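Local coordinates for putative lipoprotein YerB (Bacillus subtilis, PDB 2PSB) that is of unknown function but is a putative membrane-attached lipoprotein that interacts with PcrA, a contact not essential for viability or for repair of UV lesions, at residues S181-D187 / A303-K308; L251-G257 / T268-Q272; V265-D269 / V280-L286. All blocks are in the same frame, centred on the assembly; numbering follows the deposited sequence.

Contact 1: S181-D187 / A303-K308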
ATOM      1  N   SER A 181     -17.547 -18.064  -3.685  1.00 61.21           N
ATOM      2  CA  SER A 181     -16.551 -17.607  -2.713  1.00 58.20           C
ATOM      3  C   SER A 181     -15.186 -18.262  -2.919  1.00 57.08           C
ATOM      4  O   SER A 181     -15.002 -19.443  -2.622  1.00 56.59           O
ATOM      5  CB  SER A 181     -17.034 -17.878  -1.283  1.00 58.22           C
ATOM      6  OG  SER A 181     -16.104 -17.401  -0.326  1.00 56.32           O
ATOM      7  N   TYR A 182     -14.234 -17.480  -3.424  1.00 54.88           N
ATOM      8  CA  TYR A 182     -12.875 -17.954  -3.675  1.00 52.35           C
ATOM      9  C   TYR A 182     -11.844 -17.220  -2.816  1.00 50.92           C
ATOM     10  O   TYR A 182     -11.891 -15.995  -2.680  1.00 51.11           O
ATOM     11  CB  TYR A 182     -12.517 -17.762  -5.150  1.00 52.75           C
ATOM     12  CG  TYR A 182     -13.298 -18.642  -6.090  1.00 54.37           C
ATOM     13  CD1 TYR A 182     -12.875 -19.939  -6.364  1.00 54.28           C
ATOM     14  CD2 TYR A 182     -14.472 -18.187  -6.692  1.00 54.92           C
ATOM     15  CE1 TYR A 182     -13.596 -20.765  -7.217  1.00 55.42           C
ATOM     16  CE2 TYR A 182     -15.209 -19.005  -7.547  1.00 55.90           C
ATOM     17  CZ  TYR A 182     -14.761 -20.296  -7.804  1.00 56.18           C
ATOM     18  OH  TYR A 182     -15.469 -21.124  -8.643  1.00 54.73           O
ATOM     19  N   ASN A 183     -10.917 -17.975  -2.239  1.00 48.23           N
ATOM     20  CA  ASN A 183      -9.866 -17.393  -1.418  1.00 45.51           C
ATOM     21  C   ASN A 183      -8.580 -17.457  -2.231  1.00 44.45           C
ATOM     22  O   ASN A 183      -8.491 -18.214  -3.198  1.00 44.36           O
ATOM     23  CB  ASN A 183      -9.702 -18.170  -0.110  1.00 44.41           C
ATOM     24  CG  ASN A 183     -10.963 -18.156   0.740  1.00 45.44           C
ATOM     25  OD1 ASN A 183     -11.631 -17.133   0.861  1.00 43.60           O
ATOM     26  ND2 ASN A 183     -11.284 -19.297   1.347  1.00 45.75           N
ATOM     27  N   VAL A 184      -7.589 -16.664  -1.845  1.00 42.86           N
ATOM     28  CA  VAL A 184      -6.322 -16.636  -2.560  1.00 42.16           C
ATOM     29  C   VAL A 184      -5.109 -16.550  -1.635  1.00 43.50           C
ATOM     30  O   VAL A 184      -5.178 -15.994  -0.537  1.00 42.11           O
ATOM     31  CB  VAL A 184      -6.275 -15.444  -3.553  1.00 42.42           C
ATOM     32  CG1 VAL A 184      -6.511 -14.136  -2.807  1.00 42.46           C
ATOM     33  CG2 VAL A 184      -4.940 -15.410  -4.275  1.00 42.06           C
ATOM     34  N   ARG A 185      -4.002 -17.118  -2.105  1.00 43.82           N
ATOM     35  CA  ARG A 185      -2.738 -17.119  -1.388  1.00 44.71           C
ATOM     36  C   ARG A 185      -1.660 -16.572  -2.322  1.00 44.80           C
ATOM     37  O   ARG A 185      -1.729 -16.758  -3.532  1.00 45.04           O
ATOM     38  CB  ARG A 185      -2.359 -18.541  -0.953  1.00 46.31           C
ATOM     39  CG  ARG A 185      -3.181 -19.102   0.203  1.00 49.89           C
ATOM     40  CD  ARG A 185      -4.559 -19.579  -0.222  1.00 53.29           C
ATOM     41  NE  ARG A 185      -5.339 -20.027   0.931  1.00 56.13           N
ATOM     42  CZ  ARG A 185      -6.034 -19.221   1.728  1.00 55.16           C
ATOM     43  NH1 ARG A 185      -6.708 -19.723   2.755  1.00 56.93           N
ATOM     44  NH2 ARG A 185      -6.079 -17.918   1.484  1.00 54.01           N
ATOM     45  N   VAL A 186      -0.665 -15.899  -1.754  1.00 44.59           N
ATOM     46  CA  VAL A 186       0.423 -15.328  -2.538  1.00 43.17           C
ATOM     47  C   VAL A 186       1.729 -15.730  -1.875  1.00 42.85           C
ATOM     48  O   VAL A 186       1.955 -15.447  -0.699  1.00 42.19           O
ATOM     49  CB  VAL A 186       0.339 -13.780  -2.580  1.00 42.89           C
ATOM     50  CG1 VAL A 186       1.405 -13.214  -3.513  1.00 42.27           C
ATOM     51  CG2 VAL A 186      -1.055 -13.348  -3.023  1.00 40.72           C
ATOM     52  N   ASP A 187       2.583 -16.408  -2.627  1.00 42.63           N
ATOM     53  CA  ASP A 187       3.861 -16.832  -2.085  1.00 43.90           C
ATOM     54  C   ASP A 187       5.000 -16.010  -2.666  1.00 43.99           C
ATOM     55  O   ASP A 187       5.248 -16.040  -3.868  1.00 41.97           O
ATOM     56  CB  ASP A 187       4.096 -18.315  -2.368  1.00 45.74           C
ATOM     57  CG  ASP A 187       5.504 -18.743  -2.046  1.00 46.74           C
ATOM     58  OD1 ASP A 187       5.972 -18.476  -0.917  1.00 50.08           O
ATOM     59  OD2 ASP A 187       6.146 -19.349  -2.926  1.00 47.90           O
ATOM     60  N   ALA A 303       2.609 -16.917  -8.664  1.00 56.02           N
ATOM     61  CA  ALA A 303       2.760 -16.850  -7.217  1.00 54.75           C
ATOM     62  C   ALA A 303       1.408 -16.905  -6.524  1.00 54.47           C
ATOM     63  O   ALA A 303       1.326 -17.210  -5.340  1.00 54.99           O
ATOM     64  CB  ALA A 303       3.485 -15.580  -6.832  1.00 54.99           C
ATOM     65  N   ALA A 304       0.348 -16.609  -7.269  1.00 54.86           N
ATOM     66  CA  ALA A 304      -1.001 -16.625  -6.719  1.00 55.62           C
ATOM     67  C   ALA A 304      -1.688 -17.965  -6.968  1.00 56.18           C
ATOM     68  O   ALA A 304      -1.427 -18.630  -7.972  1.00 56.25           O
ATOM     69  CB  ALA A 304      -1.825 -15.497  -7.330  1.00 56.43           C
ATOM     70  N   SER A 305      -2.569 -18.352  -6.049  1.00 56.80           N
ATOM     71  CA  SER A 305      -3.302 -19.608  -6.146  1.00 57.71           C
ATOM     72  C   SER A 305      -4.653 -19.473  -5.452  1.00 59.32           C
ATOM     73  O   SER A 305      -4.722 -19.227  -4.249  1.00 60.17           O
ATOM     74  CB  SER A 305      -2.499 -20.733  -5.492  1.00 57.29           C
ATOM     75  OG  SER A 305      -1.221 -20.855  -6.097  1.00 56.54           O
ATOM     76  N   ILE A 306      -5.728 -19.628  -6.218  1.00 60.81           N
ATOM     77  CA  ILE A 306      -7.074 -19.512  -5.676  1.00 62.63           C
ATOM     78  C   ILE A 306      -7.524 -20.820  -5.039  1.00 63.27           C
ATOM     79  O   ILE A 306      -6.901 -21.859  -5.236  1.00 63.58           O
ATOM     80  CB  ILE A 306      -8.084 -19.127  -6.775  1.00 62.82           C
ATOM     81  CG1 ILE A 306      -8.124 -20.207  -7.855  1.00 64.46           C
ATOM     82  CG2 ILE A 306      -7.681 -17.812  -7.405  1.00 64.18           C
ATOM     83  CD1 ILE A 306      -9.181 -19.969  -8.926  1.00 65.13           C
ATOM     84  N   SER A 307      -8.609 -20.754  -4.273  1.00 64.63           N
ATOM     85  CA  SER A 307      -9.163 -21.927  -3.600  1.00 65.80           C
ATOM     86  C   SER A 307     -10.618 -21.686  -3.215  1.00 65.47           C
ATOM     87  O   SER A 307     -11.000 -20.569  -2.872  1.00 65.14           O
ATOM     88  CB  SER A 307      -8.356 -22.255  -2.340  1.00 66.71           C
ATOM     89  OG  SER A 307      -7.009 -22.551  -2.657  1.00 67.49           O
ATOM     90  N   LYS A 308     -11.427 -22.740  -3.269  1.00 66.20           N
ATOM     91  CA  LYS A 308     -12.840 -22.633  -2.916  1.00 66.75           C
ATOM     92  C   LYS A 308     -13.016 -22.799  -1.406  1.00 66.39           C
ATOM     93  O   LYS A 308     -12.071 -23.294  -0.759  1.00 66.04           O
ATOM     94  CB  LYS A 308     -13.653 -23.703  -3.659  1.00 67.03           C
ATOM     95  CG  LYS A 308     -15.154 -23.650  -3.394  1.00 68.26           C
ATOM     96  CD  LYS A 308     -15.905 -24.784  -4.086  1.00 68.68           C
ATOM     97  CE  LYS A 308     -15.800 -24.685  -5.598  1.00 68.82           C
ATOM     98  NZ  LYS A 308     -16.609 -25.732  -6.277  1.00 68.00           N
TER
HETATM   99  O   HOH W   1      -4.989 -22.609   0.026  1.00 62.71           O

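Contact 2: L251-G257 / T268-Q272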
ATOM      1  N   LEU A 251       6.244  -0.553 -13.859  1.00 43.07           N
ATOM      2  CA  LEU A 251       4.834  -0.296 -13.596  1.00 43.51           C
ATOM      3  C   LEU A 251       4.202   0.527 -14.703  1.00 44.10           C
ATOM      4  O   LEU A 251       3.182   1.175 -14.485  1.00 43.70           O
ATOM      5  CB  LEU A 251       4.676   0.463 -12.280  1.00 43.53           C
ATOM      6  CG  LEU A 251       5.008  -0.296 -11.000  1.00 41.89           C
ATOM      7  CD1 LEU A 251       4.893   0.646  -9.808  1.00 41.78           C
ATOM      8  CD2 LEU A 251       4.068  -1.478 -10.864  1.00 40.32           C
ATOM      9  N   GLU A 252       4.792   0.495 -15.890  1.00 45.36           N
ATOM     10  CA  GLU A 252       4.268   1.282 -16.997  1.00 46.78           C
ATOM     11  C   GLU A 252       3.906   0.445 -18.222  1.00 46.17           C
ATOM     12  O   GLU A 252       2.984   0.782 -18.963  1.00 46.28           O
ATOM     13  CB  GLU A 252       5.297   2.352 -17.370  1.00 49.38           C
ATOM     14  CG  GLU A 252       4.725   3.565 -18.072  1.00 52.81           C
ATOM     15  CD  GLU A 252       5.719   4.710 -18.113  1.00 55.09           C
ATOM     16  OE1 GLU A 252       5.355   5.809 -18.588  1.00 54.74           O
ATOM     17  OE2 GLU A 252       6.869   4.508 -17.663  1.00 56.28           O
ATOM     18  N   SER A 253       4.624  -0.656 -18.419  1.00 47.14           N
ATOM     19  CA  SER A 253       4.396  -1.539 -19.560  1.00 46.65           C
ATOM     20  C   SER A 253       3.044  -2.246 -19.559  1.00 45.74           C
ATOM     21  O   SER A 253       2.639  -2.812 -20.578  1.00 45.27           O
ATOM     22  CB  SER A 253       5.510  -2.591 -19.631  1.00 48.78           C
ATOM     23  OG  SER A 253       5.318  -3.484 -20.721  1.00 52.60           O
ATOM     24  N   GLY A 254       2.342  -2.212 -18.427  1.00 43.96           N
ATOM     25  CA  GLY A 254       1.052  -2.877 -18.348  1.00 42.51           C
ATOM     26  C   GLY A 254       1.279  -4.375 -18.257  1.00 42.46           C
ATOM     27  O   GLY A 254       2.415  -4.836 -18.317  1.00 42.28           O
ATOM     28  N   GLY A 255       0.211  -5.146 -18.112  1.00 43.52           N
ATOM     29  CA  GLY A 255       0.377  -6.584 -18.011  1.00 41.93           C
ATOM     30  C   GLY A 255      -0.870  -7.273 -17.513  1.00 40.41           C
ATOM     31  O   GLY A 255      -1.969  -6.752 -17.661  1.00 41.19           O
ATOM     32  N   LYS A 256      -0.711  -8.441 -16.906  1.00 41.06           N
ATOM     33  CA  LYS A 256      -1.861  -9.190 -16.418  1.00 40.29           C
ATOM     34  C   LYS A 256      -2.032  -9.185 -14.905  1.00 39.20           C
ATOM     35  O   LYS A 256      -1.121  -8.813 -14.163  1.00 38.44           O
ATOM     36  CB  LYS A 256      -1.780 -10.628 -16.922  1.00 43.03           C
ATOM     37  CG  LYS A 256      -0.426 -11.277 -16.711  1.00 44.52           C
ATOM     38  CD  LYS A 256      -0.338 -12.612 -17.447  1.00 48.45           C
ATOM     39  CE  LYS A 256      -0.412 -12.438 -18.960  1.00 47.75           C
ATOM     40  NZ  LYS A 256      -1.662 -11.758 -19.424  1.00 48.40           N
ATOM     41  N   GLY A 257      -3.209  -9.611 -14.456  1.00 37.35           N
ATOM     42  CA  GLY A 257      -3.478  -9.646 -13.036  1.00 37.90           C
ATOM     43  C   GLY A 257      -4.780 -10.331 -12.691  1.00 36.90           C
ATOM     44  O   GLY A 257      -5.520 -10.750 -13.572  1.00 37.55           O
ATOM     45  N   THR A 268      -7.600 -10.708 -15.280  1.00 39.01           N
ATOM     46  CA  THR A 268      -7.539  -9.410 -15.925  1.00 38.59           C
ATOM     47  C   THR A 268      -6.149  -8.982 -16.336  1.00 37.34           C
ATOM     48  O   THR A 268      -5.172  -9.704 -16.152  1.00 36.68           O
ATOM     49  CB  THR A 268      -8.124  -8.319 -14.999  1.00 38.42           C
ATOM     50  OG1 THR A 268      -8.254  -7.094 -15.731  1.00 45.72           O
ATOM     51  CG2 THR A 268      -7.214  -8.082 -13.810  1.00 34.41           C
ATOM     52  N   ASP A 269      -6.096  -7.797 -16.928  1.00 39.08           N
ATOM     53  CA  ASP A 269      -4.856  -7.173 -17.343  1.00 40.18           C
ATOM     54  C   ASP A 269      -4.832  -5.899 -16.524  1.00 39.67           C
ATOM     55  O   ASP A 269      -5.674  -5.700 -15.648  1.00 38.82           O
ATOM     56  CB  ASP A 269      -4.883  -6.826 -18.834  1.00 42.38           C
ATOM     57  CG  ASP A 269      -4.813  -8.056 -19.720  1.00 44.11           C
ATOM     58  OD1 ASP A 269      -3.769  -8.741 -19.700  1.00 45.90           O
ATOM     59  OD2 ASP A 269      -5.801  -8.336 -20.424  1.00 43.63           O
ATOM     60  N   TRP A 270      -3.860  -5.045 -16.804  1.00 40.22           N
ATOM     61  CA  TRP A 270      -3.742  -3.772 -16.112  1.00 39.60           C
ATOM     62  C   TRP A 270      -2.872  -2.829 -16.928  1.00 40.16           C
ATOM     63  O   TRP A 270      -1.881  -3.239 -17.536  1.00 41.66           O
ATOM     64  CB  TRP A 270      -3.140  -3.949 -14.712  1.00 36.85           C
ATOM     65  CG  TRP A 270      -1.721  -4.435 -14.700  1.00 35.50           C
ATOM     66  CD1 TRP A 270      -1.297  -5.731 -14.605  1.00 34.41           C
ATOM     67  CD2 TRP A 270      -0.539  -3.637 -14.833  1.00 34.47           C
ATOM     68  NE1 TRP A 270       0.072  -5.787 -14.676  1.00 34.41           N
ATOM     69  CE2 TRP A 270       0.563  -4.517 -14.820  1.00 34.04           C
ATOM     70  CE3 TRP A 270      -0.303  -2.262 -14.969  1.00 33.25           C
ATOM     71  CZ2 TRP A 270       1.885  -4.067 -14.936  1.00 34.47           C
ATOM     72  CZ3 TRP A 270       1.015  -1.815 -15.083  1.00 30.35           C
ATOM     73  CH2 TRP A 270       2.087  -2.716 -15.070  1.00 32.01           C
ATOM     74  N   LYS A 271      -3.273  -1.567 -16.957  1.00 40.51           N
ATOM     75  CA  LYS A 271      -2.530  -0.544 -17.668  1.00 40.70           C
ATOM     76  C   LYS A 271      -2.308   0.564 -16.655  1.00 40.29           C
ATOM     77  O   LYS A 271      -2.996   0.626 -15.628  1.00 37.07           O
ATOM     78  CB  LYS A 271      -3.343   0.035 -18.830  1.00 42.99           C
ATOM     79  CG  LYS A 271      -3.519  -0.850 -20.060  1.00 45.81           C
ATOM     80  CD  LYS A 271      -4.386  -0.116 -21.093  1.00 47.11           C
ATOM     81  CE  LYS A 271      -4.804  -1.010 -22.269  1.00 49.24           C
ATOM     82  NZ  LYS A 271      -3.674  -1.388 -23.162  1.00 48.57           N
ATOM     83  N   GLN A 272      -1.341   1.430 -16.937  1.00 39.05           N
ATOM     84  CA  GLN A 272      -1.096   2.549 -16.059  1.00 38.19           C
ATOM     85  C   GLN A 272      -1.848   3.704 -16.682  1.00 38.42           C
ATOM     86  O   GLN A 272      -1.710   3.961 -17.872  1.00 40.14           O
ATOM     87  CB  GLN A 272       0.385   2.899 -15.990  1.00 38.94           C
ATOM     88  CG  GLN A 272       0.693   3.904 -14.888  1.00 41.56           C
ATOM     89  CD  GLN A 272       2.118   4.420 -14.936  1.00 43.61           C
ATOM     90  OE1 GLN A 272       2.410   5.415 -15.597  1.00 43.90           O
ATOM     91  NE2 GLN A 272       3.015   3.734 -14.243  1.00 43.45           N
TER
HETATM   92  O   HOH W   2       0.388   0.788 -19.211  1.00 39.48           O
HETATM   93  O   HOH W   3       6.081   4.001 -14.402  1.00 59.78           O

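Contact 3: V265-D269 / V280-L286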
ATOM      1  N   VAL A 265     -13.576 -14.045  -8.426  1.00 42.88           N
ATOM      2  CA  VAL A 265     -12.231 -13.935  -8.962  1.00 43.35           C
ATOM      3  C   VAL A 265     -12.431 -13.504 -10.410  1.00 44.48           C
ATOM      4  O   VAL A 265     -13.406 -13.899 -11.053  1.00 46.19           O
ATOM      5  CB  VAL A 265     -11.478 -15.287  -8.913  1.00 42.80           C
ATOM      6  CG1 VAL A 265     -12.276 -16.356  -9.613  1.00 43.05           C
ATOM      7  CG2 VAL A 265     -10.110 -15.147  -9.563  1.00 42.53           C
ATOM      8  N   ILE A 266     -11.526 -12.674 -10.915  1.00 44.34           N
ATOM      9  CA  ILE A 266     -11.626 -12.181 -12.281  1.00 41.12           C
ATOM     10  C   ILE A 266     -10.242 -12.128 -12.880  1.00 40.81           C
ATOM     11  O   ILE A 266      -9.340 -11.516 -12.308  1.00 42.26           O
ATOM     12  CB  ILE A 266     -12.206 -10.753 -12.329  1.00 39.01           C
ATOM     13  CG1 ILE A 266     -13.578 -10.718 -11.663  1.00 39.57           C
ATOM     14  CG2 ILE A 266     -12.297 -10.277 -13.768  1.00 36.64           C
ATOM     15  CD1 ILE A 266     -14.151  -9.322 -11.522  1.00 36.08           C
ATOM     16  N   GLU A 267     -10.063 -12.780 -14.021  1.00 40.25           N
ATOM     17  CA  GLU A 267      -8.767 -12.746 -14.678  1.00 41.72           C
ATOM     18  C   GLU A 267      -8.715 -11.411 -15.390  1.00 39.96           C
ATOM     19  O   GLU A 267      -9.679 -11.008 -16.033  1.00 39.88           O
ATOM     20  CB  GLU A 267      -8.628 -13.888 -15.685  1.00 43.12           C
ATOM     21  CG  GLU A 267      -7.807 -15.058 -15.177  1.00 46.57           C
ATOM     22  CD  GLU A 267      -7.425 -16.022 -16.290  1.00 50.38           C
ATOM     23  OE1 GLU A 267      -8.286 -16.832 -16.708  1.00 49.33           O
ATOM     24  OE2 GLU A 267      -6.264 -15.952 -16.755  1.00 50.29           O
ATOM     25  N   THR A 268      -7.600 -10.708 -15.280  1.00 39.01           N
ATOM     26  CA  THR A 268      -7.539  -9.410 -15.925  1.00 38.59           C
ATOM     27  C   THR A 268      -6.149  -8.982 -16.336  1.00 37.34           C
ATOM     28  O   THR A 268      -5.172  -9.704 -16.152  1.00 36.68           O
ATOM     29  CB  THR A 268      -8.124  -8.319 -14.999  1.00 38.42           C
ATOM     30  OG1 THR A 268      -8.254  -7.094 -15.731  1.00 45.72           O
ATOM     31  CG2 THR A 268      -7.214  -8.082 -13.810  1.00 34.41           C
ATOM     32  N   ASP A 269      -6.096  -7.797 -16.928  1.00 39.08           N
ATOM     33  CA  ASP A 269      -4.856  -7.173 -17.343  1.00 40.18           C
ATOM     34  C   ASP A 269      -4.832  -5.899 -16.524  1.00 39.67           C
ATOM     35  O   ASP A 269      -5.674  -5.700 -15.648  1.00 38.82           O
ATOM     36  CB  ASP A 269      -4.883  -6.826 -18.834  1.00 42.38           C
ATOM     37  CG  ASP A 269      -4.813  -8.056 -19.720  1.00 44.11           C
ATOM     38  OD1 ASP A 269      -3.769  -8.741 -19.700  1.00 45.90           O
ATOM     39  OD2 ASP A 269      -5.801  -8.336 -20.424  1.00 43.63           O
ATOM     40  N   VAL A 280      -7.973  -3.661 -16.311  1.00 30.85           N
ATOM     41  CA  VAL A 280      -8.799  -3.492 -17.499  1.00 33.17           C
ATOM     42  C   VAL A 280      -9.056  -4.829 -18.170  1.00 35.13           C
ATOM     43  O   VAL A 280      -8.153  -5.645 -18.309  1.00 37.12           O
ATOM     44  CB  VAL A 280      -8.136  -2.545 -18.523  1.00 32.26           C
ATOM     45  CG1 VAL A 280      -7.932  -1.161 -17.899  1.00 30.49           C
ATOM     46  CG2 VAL A 280      -6.811  -3.117 -18.974  1.00 31.53           C
ATOM     47  N   LYS A 281     -10.295  -5.047 -18.584  1.00 35.95           N
ATOM     48  CA  LYS A 281     -10.648  -6.291 -19.231  1.00 36.69           C
ATOM     49  C   LYS A 281     -11.651  -6.069 -20.349  1.00 36.26           C
ATOM     50  O   LYS A 281     -12.672  -5.409 -20.166  1.00 36.28           O
ATOM     51  CB  LYS A 281     -11.200  -7.282 -18.199  1.00 39.40           C
ATOM     52  CG  LYS A 281     -11.086  -8.740 -18.645  1.00 42.06           C
ATOM     53  CD  LYS A 281      -9.693  -9.008 -19.217  1.00 43.95           C
ATOM     54  CE  LYS A 281      -9.549 -10.422 -19.754  1.00 46.83           C
ATOM     55  NZ  LYS A 281      -8.336 -10.567 -20.605  1.00 47.01           N
ATOM     56  N   ASP A 282     -11.331  -6.633 -21.510  1.00 38.28           N
ATOM     57  CA  ASP A 282     -12.152  -6.542 -22.711  1.00 38.96           C
ATOM     58  C   ASP A 282     -12.319  -5.109 -23.152  1.00 39.30           C
ATOM     59  O   ASP A 282     -13.385  -4.699 -23.594  1.00 40.77           O
ATOM     60  CB  ASP A 282     -13.522  -7.185 -22.487  1.00 40.04           C
ATOM     61  CG  ASP A 282     -13.415  -8.622 -22.023  1.00 41.43           C
ATOM     62  OD1 ASP A 282     -12.438  -9.302 -22.403  1.00 39.82           O
ATOM     63  OD2 ASP A 282     -14.311  -9.069 -21.275  1.00 43.66           O
ATOM     64  N   GLY A 283     -11.253  -4.339 -23.013  1.00 40.66           N
ATOM     65  CA  GLY A 283     -11.310  -2.955 -23.434  1.00 40.94           C
ATOM     66  C   GLY A 283     -11.971  -1.987 -22.477  1.00 40.55           C
ATOM     67  O   GLY A 283     -12.308  -0.865 -22.865  1.00 42.10           O
ATOM     68  N   LYS A 284     -12.175  -2.402 -21.233  1.00 40.14           N
ATOM     69  CA  LYS A 284     -12.777  -1.507 -20.253  1.00 39.97           C
ATOM     70  C   LYS A 284     -12.187  -1.663 -18.864  1.00 37.94           C
ATOM     71  O   LYS A 284     -11.655  -2.713 -18.510  1.00 37.66           O
ATOM     72  CB  LYS A 284     -14.291  -1.703 -20.191  1.00 41.91           C
ATOM     73  CG  LYS A 284     -14.735  -3.146 -20.087  1.00 46.61           C
ATOM     74  CD  LYS A 284     -16.252  -3.251 -20.030  1.00 48.78           C
ATOM     75  CE  LYS A 284     -16.919  -2.542 -21.204  1.00 50.41           C
ATOM     76  NZ  LYS A 284     -18.405  -2.686 -21.153  1.00 49.25           N
ATOM     77  N   TRP A 285     -12.270  -0.587 -18.093  1.00 36.30           N
ATOM     78  CA  TRP A 285     -11.781  -0.565 -16.720  1.00 34.65           C
ATOM     79  C   TRP A 285     -12.723  -1.408 -15.875  1.00 34.63           C
ATOM     80  O   TRP A 285     -13.947  -1.328 -16.027  1.00 34.90           O
ATOM     81  CB  TRP A 285     -11.834   0.850 -16.143  1.00 34.58           C
ATOM     82  CG  TRP A 285     -10.938   1.869 -16.759  1.00 35.43           C
ATOM     83  CD1 TRP A 285     -10.487   1.915 -18.054  1.00 35.31           C
ATOM     84  CD2 TRP A 285     -10.438   3.045 -16.117  1.00 35.25           C
ATOM     85  NE1 TRP A 285      -9.742   3.054 -18.250  1.00 33.43           N
ATOM     86  CE2 TRP A 285      -9.695   3.765 -17.080  1.00 35.01           C
ATOM     87  CE3 TRP A 285     -10.549   3.562 -14.817  1.00 37.26           C
ATOM     88  CZ2 TRP A 285      -9.060   4.983 -16.784  1.00 35.54           C
ATOM     89  CZ3 TRP A 285      -9.917   4.774 -14.518  1.00 38.18           C
ATOM     90  CH2 TRP A 285      -9.180   5.470 -15.503  1.00 37.08           C
ATOM     91  N   LEU A 286     -12.155  -2.218 -14.991  1.00 33.03           N
ATOM     92  CA  LEU A 286     -12.956  -3.009 -14.075  1.00 32.44           C
ATOM     93  C   LEU A 286     -13.098  -2.120 -12.838  1.00 32.76           C
ATOM     94  O   LEU A 286     -12.121  -1.541 -12.379  1.00 32.66           O
ATOM     95  CB  LEU A 286     -12.226  -4.300 -13.715  1.00 31.74           C
ATOM     96  CG  LEU A 286     -12.257  -5.353 -14.822  1.00 32.32           C
ATOM     97  CD1 LEU A 286     -11.257  -6.455 -14.521  1.00 31.07           C
ATOM     98  CD2 LEU A 286     -13.671  -5.907 -14.942  1.00 31.53           C
TER

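Contact 1: S181-D187 / A303-K308
Asn183 and Ser307 face each other as a hydrogen-bonded antiparallel pair. Asn183 N gives Ser307 O a nearly straight bond of 2.7 Å (170° at the hydrogen), while the return bond from Ser307 N to Asn183 O is more bent, at 131°. Two residues on, Arg185 and Ser305 repeat the exchange, and Asp187 N closes the ladder on Ala303 O at 3.1 Å. Between these pairs the CA hydrogens point at carbonyls, as where Ile306 CA lies 3.1 Å from Asn183 O. The ladder adds the C-terminal strand 304-307 to strand 183-187 as the outermost strand of a six-stranded antiparallel sheet.

Side chains alternate between its faces. Val184, Val186, Ala304 and Ile306 share the apolar one; Val184 CG2 and Ala304 CB meet at 4.4 Å, and both residues pack on Ile233 of strand 230-240, where small or branched apolar groups fit. Asn183, Arg185, Ser305 and Ser307 hold the other, at least partly exposed face, where polar groups can bond water and neighbouring backbone. Arg185 bends at chi2 (78°), folding its guanidinium back over Asn183 CB, 3.9 Å from the plane. Arg185 NH2 then bonds Val184 O from above the carbonyl plane at 2.9 Å, and Arg185 NE donates to a water at 2.8 Å that reaches Ser307 OG only weakly. Farther out, Asn183 OD1 accepts from Tyr201 N of strand 196-202.

Contact 2: L251-G257 / T268-Q272
The beta hairpin of strands 255-261 and 264-273 is joined here near its open end, where Gly255 pairs with Trp270 and Gly257 with Thr268 as antiparallel hydrogen-bonded pairs. Gly255 N donates to Trp270 O, and Gly257 N donates to Thr268 O at 2.6 Å.

Trp270 carries most of the side-chain contact. Its CG lies between the backbone N and the carbonyl carbon (chi1 65°), which lays the indole over the glycine backbone opposite. Gly254 CA sits over the six-membered ring of Trp270, 3.4 Å from its centroid and 13° off the normal, and Gly255 CA lies over the five-membered ring at 3.9 Å: two CH-pi contacts on one face. Glycine suits both places, since a side chain would strike Trp270 O from Gly254 and crowd Trp270 NE1 from Gly255. At the ring edge, Trp270 CD1 comes within 3.1 Å of Lys256 O. The buried indole N-H is satisfied by Glu235 O of strand 230-240, which helps to fix the ring's rotation.

The extended Gln272 side chain carries its amide to the backbone turn before the strand: NE2 lies 2.6 Å from Leu251 O, a weak bond because it is bent to 116°, and a water joins it loosely to Glu252 OE2. A second water links Glu252 O to Gln272 N. On the other face, Lys256 NZ and Asp269 OD1 form a long salt bridge of 3.7 Å. A tryptophan lying over a cross-strand glycine, and here also over the glycine just before that strand, is a recognised arrangement in antiparallel sheets.

Contact 3: V265-D269 / V280-L286
Two backbone bonds join Asp269 and Val280, the one hydrogen-bonded antiparallel pair here. Asp269 N reaches Val280 O at 3.3 Å, and Val280 N donates to Asp269 O at 3.1 Å. Thr268 OG1 lies 3.0 Å from Val280 O, at best a weak bond, since Asp269 O competes for the same proton. A threonine fits because its small branched side chain sets the hydroxyl beside the Val280 carbonyl and still gives CB to Leu286.

The charged contact is between Lys281 and Asp269, whose side chains pass at a slant. Lys281 NZ and Asp269 OD2 form a salt bridge of 3.4 Å, weak as a hydrogen bond. A bend at chi2 (46°) carries the otherwise extended lysine across strand 264-273, its CG, CD and CE passing Glu267 O, with Lys281 CG 3.7 Å from that oxygen. A methionine in place of Lys281 would probably leave Asp269 OD2 without its positive partner on this side and the carboxylate freer to turn.

Apolar contacts centre on Leu286, which follows the tight turn where Lys281 and Lys284 exchange backbone bonds. Leu286 CD1 meets Thr268 tip to tip, 3.3 Å from Thr268 OG1 with CB behind it, and Leu286 slides past Ile266, its CD1 touching Ile266 CG2 at 4.0 Å. These side chains meet beyond the last backbone pair of the two segments. Strand 264-273 lies between strands 255-261 and 276-281, with strand 284-285 paired to 276-281; Leu286 packs on Leu259 and Ile266 on Gln261, both of strand 255-261.

How the contacts relate
Contacts 2 and 3 work on opposite edges of strand 264-273 and share Thr268 and Asp269: contact 2 pairs it with strand 255-261, contact 3 with strand 276-281. Contact 2 is the more buried, and its chemistry is that of an aromatic ring on glycines; contact 3, nearer the surface, relies on one backbone pair, a salt bridge and branched apolar groups. Each has an ion pair to Asp269, and both pairs are long. Contact 1 is a surface contact on a separate six-stranded sheet, made mainly by a regular backbone ladder. It encloses both others along the chain, and touches contact 3 where Tyr182 and Ile306 pack on Val265.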